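Local structure of BH0493 protein (Bacillus halodurans C-125, 2QEE) at residues Asn6-Leu11 / Lys382-Leu387; Asp26-Leu31 / Pro353-Ala358. The protein is a putative amidohydrolase-superfamily enzyme that binds zinc, with its reaction and substrate unassigned. One frame throughout, in Å; residues are numbered along the deposited sequence.

Contact 1. Residues Asn6-Leu11 / Lys382-Leu387; sequences NSREVL and KYDDIL
The R8 guanidinium meets D384 at its edge, with OD2 of D384 lying near the guanidinium plane. The two flat groups are turned strongly against each other, their planes 81° apart. NE faces D384, and the salt bridge from R8 NE to D384 OD2 is long at 3.5 Å. The aliphatic part of R8 shares the contact. Its CD also comes within 3.5 Å of D384 OD2, and the two side chains cross at about a right angle. With chi1 at -169° R8 sends CG away from its own N, and the chain runs extended to NE, which carries it past the carboxylate. The other end of the guanidinium, NH2, forms a salt bridge with D381, so R8 spans two acidic residues of one helix.

The Y383 ring is approached obliquely by L11 CD1. The closer touch is at the base of the side chain, L11 CD1 to Y383 CB at 3.7 Å. The second methyl, CD2, lies 3.6 Å from D384 N and 3.9 Å from L387 CD1. It touches Y383 CB as well, so both methyls of L11 lie against that carbon. The Y383 hydroxyl bonds to D401.

S7 is the N-cap of helix 8-21: its OG accepts from V10 N at 3.2 Å. The contact joins this first turn to the last turns of helix 363-388. Helix 395-414 adds I398 against both L11 and Y383, while S89 of the second subunit packs on Y383.

Contact 2. Residues Asp26-Leu31 / Pro353-Ala358; sequences DMHTHL and PQHSDA. With ZN (zinc ion), chain T.
The zinc site of this putative amidohydrolase is built here, from the HxH motif after strand 24-26 and the loop of 353-358, which carries D357, before helix 363-388. H28 NE2 (2.2 Å), H30 NE2 and D357 OD1 (2.1 Å) bind zinc, and a water is the fourth ligand. The D357 carboxylate is nearly coplanar with the H30 ring but stands 84° from the H28 ring. D357 OD2 accepts from H355 NE2 at 3.2 Å; the donor lies above the carboxylate plane.

Backbone bonds fix the ligands: D357 N donates to H28 O, and H30 N to A358 O at 2.7 Å. Behind them D26 grips S356 twice on the syn sides of its carboxylate, OD1 taking S356 N (2.9 Å) and OD2 taking S356 OG (2.5 Å). W368 also donates to OD2. S356 OG accepts from A358 N in an ST turn. With an alanine instead of D26, S356 N, S356 OG and W368 NE1 would probably lose their acceptor, leaving the 353-358 loop freer to shift.

Three protein ligands and a water are consistent with a metal that polarises its water or a substrate group; the geometry does not settle the reaction.

How the contacts relate
The centre of contact 2 is about 3 Å, and that of contact 1 about 31 Å, from the centre of the chain. Contact 2 holds the zinc; contact 1 lies far from the zinc site. The centres of the two contacts are 30 Å apart. Their nearest atoms are about 11 Å apart, so they do not meet. Both segments of contact 2 fall between the two segments of contact 1 in sequence. Helix 8-21 leads from 6-11 to strand 24-26, and helix 363-388 begins soon after 353-358 and ends just beyond 382-387. The same two helices thus link the zinc-site segments to contact 1, which lies at their far ends.

Contact 1. Residues Asn6-Leu11 / Lys382-Leu387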
ATOM      1  N   ASN C   6      -3.295  34.541  -4.677  1.00 20.41           N
ATOM      2  CA  ASN C   6      -4.366  34.646  -5.658  1.00 23.03           C
ATOM      3  C   ASN C   6      -4.355  33.551  -6.712  1.00 20.99           C
ATOM      4  O   ASN C   6      -5.381  33.332  -7.402  1.00 22.44           O
ATOM      5  CB  ASN C   6      -4.306  36.024  -6.359  1.00 23.27           C
ATOM      6  CG  ASN C   6      -5.599  36.385  -7.107  1.00 57.55           C
ATOM      7  OD1 ASN C   6      -6.680  36.506  -6.518  1.00 36.86           O
ATOM      8  ND2 ASN C   6      -5.472  36.607  -8.405  1.00 27.90           N
ATOM      9  N   SER C   7      -3.232  32.844  -6.857  1.00 17.37           N
ATOM     10  CA  SER C   7      -3.260  31.755  -7.829  1.00 14.24           C
ATOM     11  C   SER C   7      -2.426  30.563  -7.381  1.00 13.94           C
ATOM     12  O   SER C   7      -1.532  30.718  -6.521  1.00 14.64           O
ATOM     13  CB  SER C   7      -2.687  32.258  -9.161  1.00 12.86           C
ATOM     14  OG  SER C   7      -1.321  32.648  -8.985  1.00 14.93           O
ATOM     15  N   ARG C   8      -2.730  29.411  -7.972  1.00 13.08           N
ATOM     16  CA  ARG C   8      -1.947  28.166  -7.734  1.00 14.32           C
ATOM     17  C   ARG C   8      -0.488  28.338  -8.165  1.00 15.22           C
ATOM     18  O   ARG C   8       0.406  27.847  -7.503  1.00 16.18           O
ATOM     19  CB  ARG C   8      -2.566  26.946  -8.374  1.00 13.93           C
ATOM     20  CG  ARG C   8      -1.880  25.655  -7.863  1.00 17.47           C
ATOM     21  CD  ARG C   8      -2.395  24.518  -8.641  1.00 15.88           C
ATOM     22  NE  ARG C   8      -2.054  23.216  -8.068  1.00 27.58           N
ATOM     23  CZ  ARG C   8      -0.866  22.658  -8.045  1.00 28.80           C
ATOM     24  NH1 ARG C   8       0.195  23.301  -8.520  1.00 33.73           N
ATOM     25  NH2 ARG C   8      -0.747  21.430  -7.532  1.00 22.12           N
ATOM     26  N   GLU C   9      -0.239  29.126  -9.220  1.00 14.23           N
ATOM     27  CA  GLU C   9       1.160  29.276  -9.691  1.00 14.05           C
ATOM     28  C   GLU C   9       1.954  30.086  -8.681  1.00 14.79           C
ATOM     29  O   GLU C   9       3.137  29.777  -8.407  1.00 15.95           O
ATOM     30  CB  GLU C   9       1.185  29.958 -11.085  1.00 14.89           C
ATOM     31  CG  GLU C   9       0.519  29.077 -12.154  1.00 13.39           C
ATOM     32  CD  GLU C   9      -0.956  29.310 -12.389  1.00 15.88           C
ATOM     33  OE1 GLU C   9      -1.425  28.896 -13.470  1.00 18.10           O
ATOM     34  OE2 GLU C   9      -1.680  29.832 -11.512  1.00 15.37           O
ATOM     35  N   VAL C  10       1.333  31.131  -8.127  1.00 14.31           N
ATOM     36  CA  VAL C  10       2.034  31.936  -7.094  1.00 15.54           C
ATOM     37  C   VAL C  10       2.165  31.099  -5.796  1.00 15.43           C
ATOM     38  O   VAL C  10       3.190  31.107  -5.144  1.00 16.39           O
ATOM     39  CB  VAL C  10       1.385  33.264  -6.874  1.00 16.76           C
ATOM     40  CG1 VAL C  10       1.967  33.978  -5.605  1.00 19.33           C
ATOM     41  CG2 VAL C  10       1.590  34.135  -8.161  1.00 15.97           C
ATOM     42  N   LEU C  11       1.108  30.393  -5.443  1.00 13.66           N
ATOM     43  CA  LEU C  11       1.169  29.481  -4.310  1.00 13.79           C
ATOM     44  C   LEU C  11       2.386  28.553  -4.478  1.00 12.52           C
ATOM     45  O   LEU C  11       3.155  28.360  -3.524  1.00 13.03           O
ATOM     46  CB  LEU C  11      -0.098  28.625  -4.286  1.00 15.74           C
ATOM     47  CG  LEU C  11      -0.181  27.505  -3.199  1.00 13.73           C
ATOM     48  CD1 LEU C  11      -0.174  28.124  -1.764  1.00 14.67           C
ATOM     49  CD2 LEU C  11      -1.322  26.592  -3.446  1.00 14.71           C
ATOM     50  N   LYS C 382      -2.368  20.595  -0.923  1.00 11.50           N
ATOM     51  CA  LYS C 382      -3.246  20.785   0.246  1.00 12.91           C
ATOM     52  C   LYS C 382      -3.696  22.242   0.411  1.00 12.43           C
ATOM     53  O   LYS C 382      -4.854  22.494   0.710  1.00 12.73           O
ATOM     54  CB  LYS C 382      -2.583  20.241   1.531  1.00 14.05           C
ATOM     55  CG  LYS C 382      -2.867  18.747   1.765  1.00 14.65           C
ATOM     56  CD  LYS C 382      -2.367  17.841   0.610  1.00 12.35           C
ATOM     57  CE  LYS C 382      -2.665  16.311   0.872  1.00 12.44           C
ATOM     58  NZ  LYS C 382      -4.148  16.130   0.731  1.00 13.95           N
ATOM     59  N   TYR C 383      -2.776  23.196   0.226  1.00 10.14           N
ATOM     60  CA  TYR C 383      -3.155  24.585   0.231  1.00 10.45           C
ATOM     61  C   TYR C 383      -4.108  24.889  -0.880  1.00 12.44           C
ATOM     62  O   TYR C 383      -5.108  25.604  -0.649  1.00 13.14           O
ATOM     63  CB  TYR C 383      -1.940  25.495   0.144  1.00 12.91           C
ATOM     64  CG  TYR C 383      -1.122  25.534   1.415  1.00 11.32           C
ATOM     65  CD1 TYR C 383      -1.706  25.861   2.668  1.00 12.79           C
ATOM     66  CD2 TYR C 383       0.266  25.317   1.360  1.00 10.03           C
ATOM     67  CE1 TYR C 383      -0.910  25.956   3.829  1.00 14.50           C
ATOM     68  CE2 TYR C 383       1.057  25.389   2.514  1.00 12.46           C
ATOM     69  CZ  TYR C 383       0.444  25.685   3.721  1.00 11.46           C
ATOM     70  OH  TYR C 383       1.288  25.760   4.823  1.00 13.82           O
ATOM     71  N   ASP C 384      -3.842  24.369  -2.080  1.00 13.72           N
ATOM     72  CA  ASP C 384      -4.750  24.653  -3.206  1.00 14.08           C
ATOM     73  C   ASP C 384      -6.145  24.157  -2.937  1.00 13.76           C
ATOM     74  O   ASP C 384      -7.106  24.834  -3.264  1.00 14.21           O
ATOM     75  CB  ASP C 384      -4.231  24.090  -4.518  1.00 13.54           C
ATOM     76  CG  ASP C 384      -4.933  24.727  -5.745  1.00 18.44           C
ATOM     77  OD1 ASP C 384      -5.183  25.945  -5.726  1.00 19.71           O
ATOM     78  OD2 ASP C 384      -5.205  23.974  -6.679  1.00 21.80           O
ATOM     79  N   ASP C 385      -6.277  22.977  -2.330  1.00 12.44           N
ATOM     80  CA  ASP C 385      -7.597  22.457  -2.016  1.00 12.94           C
ATOM     81  C   ASP C 385      -8.379  23.369  -1.082  1.00 13.59           C
ATOM     82  O   ASP C 385      -9.576  23.525  -1.280  1.00 14.07           O
ATOM     83  CB  ASP C 385      -7.471  21.044  -1.430  1.00 13.18           C
ATOM     84  CG  ASP C 385      -7.218  19.980  -2.537  1.00 17.93           C
ATOM     85  OD1 ASP C 385      -7.301  20.302  -3.771  1.00 17.54           O
ATOM     86  OD2 ASP C 385      -6.981  18.811  -2.186  1.00 17.99           O
ATOM     87  N   ILE C 386      -7.730  23.937  -0.056  1.00 12.73           N
ATOM     88  CA  ILE C 386      -8.467  24.877   0.803  1.00 14.93           C
ATOM     89  C   ILE C 386      -8.667  26.238   0.140  1.00 13.37           C
ATOM     90  O   ILE C 386      -9.702  26.895   0.402  1.00 16.01           O
ATOM     91  CB  ILE C 386      -7.925  24.964   2.232  1.00 15.40           C
ATOM     92  CG1 ILE C 386      -6.466  25.460   2.271  1.00 13.63           C
ATOM     93  CG2 ILE C 386      -8.149  23.584   2.938  1.00 15.19           C
ATOM     94  CD1 ILE C 386      -5.952  25.682   3.795  1.00 12.21           C
ATOM     95  N   LEU C 387      -7.714  26.668  -0.702  1.00 13.28           N
ATOM     96  CA  LEU C 387      -7.987  27.854  -1.535  1.00 15.88           C
ATOM     97  C   LEU C 387      -9.254  27.664  -2.370  1.00 15.70           C
ATOM     98  O   LEU C 387     -10.099  28.582  -2.467  1.00 16.84           O
ATOM     99  CB  LEU C 387      -6.818  28.192  -2.463  1.00 17.07           C
ATOM    100  CG  LEU C 387      -5.648  28.781  -1.679  1.00 14.25           C
ATOM    101  CD1 LEU C 387      -4.480  28.794  -2.725  1.00 16.19           C
ATOM    102  CD2 LEU C 387      -5.855  30.164  -1.077  1.00 16.07           C
TER

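Contact 2. Residues Asp26-Leu31 / Pro353-Ala358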
ATOM      1  N   ASP C  26      17.213  18.478  11.838  1.00 12.82           N
ATOM      2  CA  ASP C  26      17.233  17.102  11.282  1.00 14.07           C
ATOM      3  C   ASP C  26      17.272  16.218  12.509  1.00 14.35           C
ATOM      4  O   ASP C  26      18.326  16.095  13.176  1.00 14.33           O
ATOM      5  CB  ASP C  26      18.479  16.925  10.405  1.00 14.58           C
ATOM      6  CG  ASP C  26      18.516  15.595   9.658  1.00  9.41           C
ATOM      7  OD1 ASP C  26      17.722  14.708  10.058  1.00 13.03           O
ATOM      8  OD2 ASP C  26      19.304  15.474   8.700  1.00 15.86           O
ATOM      9  N   MET C  27      16.135  15.633  12.863  1.00 12.75           N
ATOM     10  CA  MET C  27      16.034  15.112  14.248  1.00 13.25           C
ATOM     11  C   MET C  27      16.490  13.688  14.482  1.00 13.63           C
ATOM     12  O   MET C  27      16.291  13.164  15.584  1.00 15.60           O
ATOM     13  CB  MET C  27      14.684  15.366  14.934  1.00 12.90           C
ATOM     14  CG  MET C  27      13.410  14.980  14.118  1.00 18.63           C
ATOM     15  SD  MET C  27      13.342  13.199  13.863  1.00 19.64           S
ATOM     16  CE  MET C  27      12.964  12.556  15.521  1.00 16.28           C
ATOM     17  N   HIS C  28      17.068  13.078  13.462  1.00 13.05           N
ATOM     18  CA  HIS C  28      17.738  11.788  13.660  1.00 14.53           C
ATOM     19  C   HIS C  28      18.767  11.597  12.554  1.00 15.31           C
ATOM     20  O   HIS C  28      18.377  11.459  11.377  1.00 15.01           O
ATOM     21  CB  HIS C  28      16.751  10.596  13.613  1.00 16.53           C
ATOM     22  CG  HIS C  28      17.446   9.271  13.704  1.00 20.24           C
ATOM     23  ND1 HIS C  28      18.217   8.927  14.790  1.00 26.37           N
ATOM     24  CD2 HIS C  28      17.545   8.241  12.827  1.00 25.41           C
ATOM     25  CE1 HIS C  28      18.735   7.726  14.599  1.00 28.59           C
ATOM     26  NE2 HIS C  28      18.362   7.297  13.408  1.00 24.00           N
ATOM     27  N   THR C  29      20.061  11.599  12.916  1.00 13.08           N
ATOM     28  CA  THR C  29      21.136  11.355  11.967  1.00 13.92           C
ATOM     29  C   THR C  29      22.159  10.464  12.663  1.00 14.69           C
ATOM     30  O   THR C  29      22.079  10.293  13.855  1.00 17.54           O
ATOM     31  CB  THR C  29      21.888  12.634  11.512  1.00 15.20           C
ATOM     32  OG1 THR C  29      22.791  13.087  12.562  1.00 15.29           O
ATOM     33  CG2 THR C  29      20.919  13.803  11.155  1.00 12.76           C
ATOM     34  N   HIS C  30      23.154  10.057  11.891  1.00 14.10           N
ATOM     35  CA  HIS C  30      24.317   9.315  12.418  1.00 16.88           C
ATOM     36  C   HIS C  30      25.553  10.168  12.193  1.00 17.63           C
ATOM     37  O   HIS C  30      26.605   9.653  11.876  1.00 18.74           O
ATOM     38  CB  HIS C  30      24.408   7.999  11.682  1.00 16.95           C
ATOM     39  CG  HIS C  30      23.370   7.045  12.140  1.00 22.82           C
ATOM     40  ND1 HIS C  30      23.525   6.264  13.264  1.00 27.24           N
ATOM     41  CD2 HIS C  30      22.110   6.840  11.703  1.00 28.17           C
ATOM     42  CE1 HIS C  30      22.416   5.576  13.472  1.00 29.90           C
ATOM     43  NE2 HIS C  30      21.541   5.918  12.544  1.00 26.48           N
ATOM     44  N   LEU C  31      25.390  11.489  12.247  1.00 16.08           N
ATOM     45  CA  LEU C  31      26.530  12.388  12.086  1.00 16.79           C
ATOM     46  C   LEU C  31      27.051  12.803  13.500  1.00 16.42           C
ATOM     47  O   LEU C  31      26.362  12.643  14.491  1.00 15.34           O
ATOM     48  CB  LEU C  31      26.118  13.658  11.331  1.00 17.19           C
ATOM     49  CG  LEU C  31      25.566  13.326   9.933  1.00 14.15           C
ATOM     50  CD1 LEU C  31      25.121  14.672   9.300  1.00 15.39           C
ATOM     51  CD2 LEU C  31      26.639  12.692   9.101  1.00 17.01           C
ATOM     52  N   PRO C 353       7.533  15.431   9.105  1.00 12.22           N
ATOM     53  CA  PRO C 353       7.588  14.639   7.825  1.00 11.92           C
ATOM     54  C   PRO C 353       8.895  13.918   7.520  1.00 12.62           C
ATOM     55  O   PRO C 353       8.873  12.863   6.870  1.00 14.99           O
ATOM     56  CB  PRO C 353       7.322  15.679   6.720  1.00 11.79           C
ATOM     57  CG  PRO C 353       7.565  17.031   7.383  1.00 11.05           C
ATOM     58  CD  PRO C 353       7.183  16.853   8.875  1.00 12.15           C
ATOM     59  N   GLN C 354      10.057  14.429   7.937  1.00 13.17           N
ATOM     60  CA  GLN C 354      11.272  13.787   7.459  1.00 10.68           C
ATOM     61  C   GLN C 354      12.450  13.971   8.430  1.00 13.39           C
ATOM     62  O   GLN C 354      12.457  14.941   9.217  1.00 13.78           O
ATOM     63  CB  GLN C 354      11.660  14.291   6.078  1.00 11.39           C
ATOM     64  CG  GLN C 354      12.841  13.591   5.413  1.00 15.94           C
ATOM     65  CD  GLN C 354      12.569  12.087   5.208  1.00 15.57           C
ATOM     66  OE1 GLN C 354      12.356  11.356   6.187  1.00 14.06           O
ATOM     67  NE2 GLN C 354      12.605  11.626   3.935  1.00 17.15           N
ATOM     68  N   HIS C 355      13.388  13.032   8.329  1.00 12.63           N
ATOM     69  CA  HIS C 355      14.719  13.137   8.923  1.00 13.92           C
ATOM     70  C   HIS C 355      15.658  12.539   7.882  1.00 16.35           C
ATOM     71  O   HIS C 355      15.194  11.815   7.011  1.00 17.11           O
ATOM     72  CB  HIS C 355      14.819  12.390  10.254  1.00 14.77           C
ATOM     73  CG  HIS C 355      14.658  10.897  10.166  1.00 17.28           C
ATOM     74  ND1 HIS C 355      13.426  10.297   9.982  1.00 20.51           N
ATOM     75  CD2 HIS C 355      15.559   9.887  10.228  1.00 18.39           C
ATOM     76  CE1 HIS C 355      13.573   8.981   9.946  1.00 23.57           C
ATOM     77  NE2 HIS C 355      14.858   8.702  10.098  1.00 16.59           N
ATOM     78  N   SER C 356      16.967  12.785   7.990  1.00 16.12           N
ATOM     79  CA  SER C 356      17.885  12.265   6.968  1.00 16.54           C
ATOM     80  C   SER C 356      18.441  10.895   7.283  1.00 14.98           C
ATOM     81  O   SER C 356      18.781  10.124   6.359  1.00 17.48           O
ATOM     82  CB  SER C 356      19.056  13.225   6.707  1.00 17.36           C
ATOM     83  OG  SER C 356      19.979  13.218   7.813  1.00 14.60           O
ATOM     84  N   ASP C 357      18.620  10.618   8.573  1.00 13.42           N
ATOM     85  CA  ASP C 357      19.394   9.453   8.987  1.00 15.92           C
ATOM     86  C   ASP C 357      20.800   9.458   8.310  1.00 15.92           C
ATOM     87  O   ASP C 357      21.342   8.400   8.008  1.00 17.16           O
ATOM     88  CB  ASP C 357      18.666   8.207   8.524  1.00 19.27           C
ATOM     89  CG  ASP C 357      18.528   7.273   9.567  1.00 39.32           C
ATOM     90  OD1 ASP C 357      19.566   7.055  10.219  1.00 26.40           O
ATOM     91  OD2 ASP C 357      17.385   6.838   9.771  1.00 35.76           O
ATOM     92  N   ALA C 358      21.337  10.646   8.002  1.00 13.93           N
ATOM     93  CA  ALA C 358      22.620  10.734   7.274  1.00 13.09           C
ATOM     94  C   ALA C 358      23.721  10.011   8.074  1.00 14.98           C
ATOM     95  O   ALA C 358      23.861  10.287   9.271  1.00 17.93           O
ATOM     96  CB  ALA C 358      23.041  12.201   7.047  1.00 14.47           C
TER
HETATM   97 ZN    ZN T5023      19.341   5.876  12.001  0.50 30.66          ZN
HETATM   98  O   HOH W   1      13.853  16.279  11.175  1.00 14.84           O
HETATM   99  O   HOH W   2      18.556   4.256  11.999  1.00 36.42           O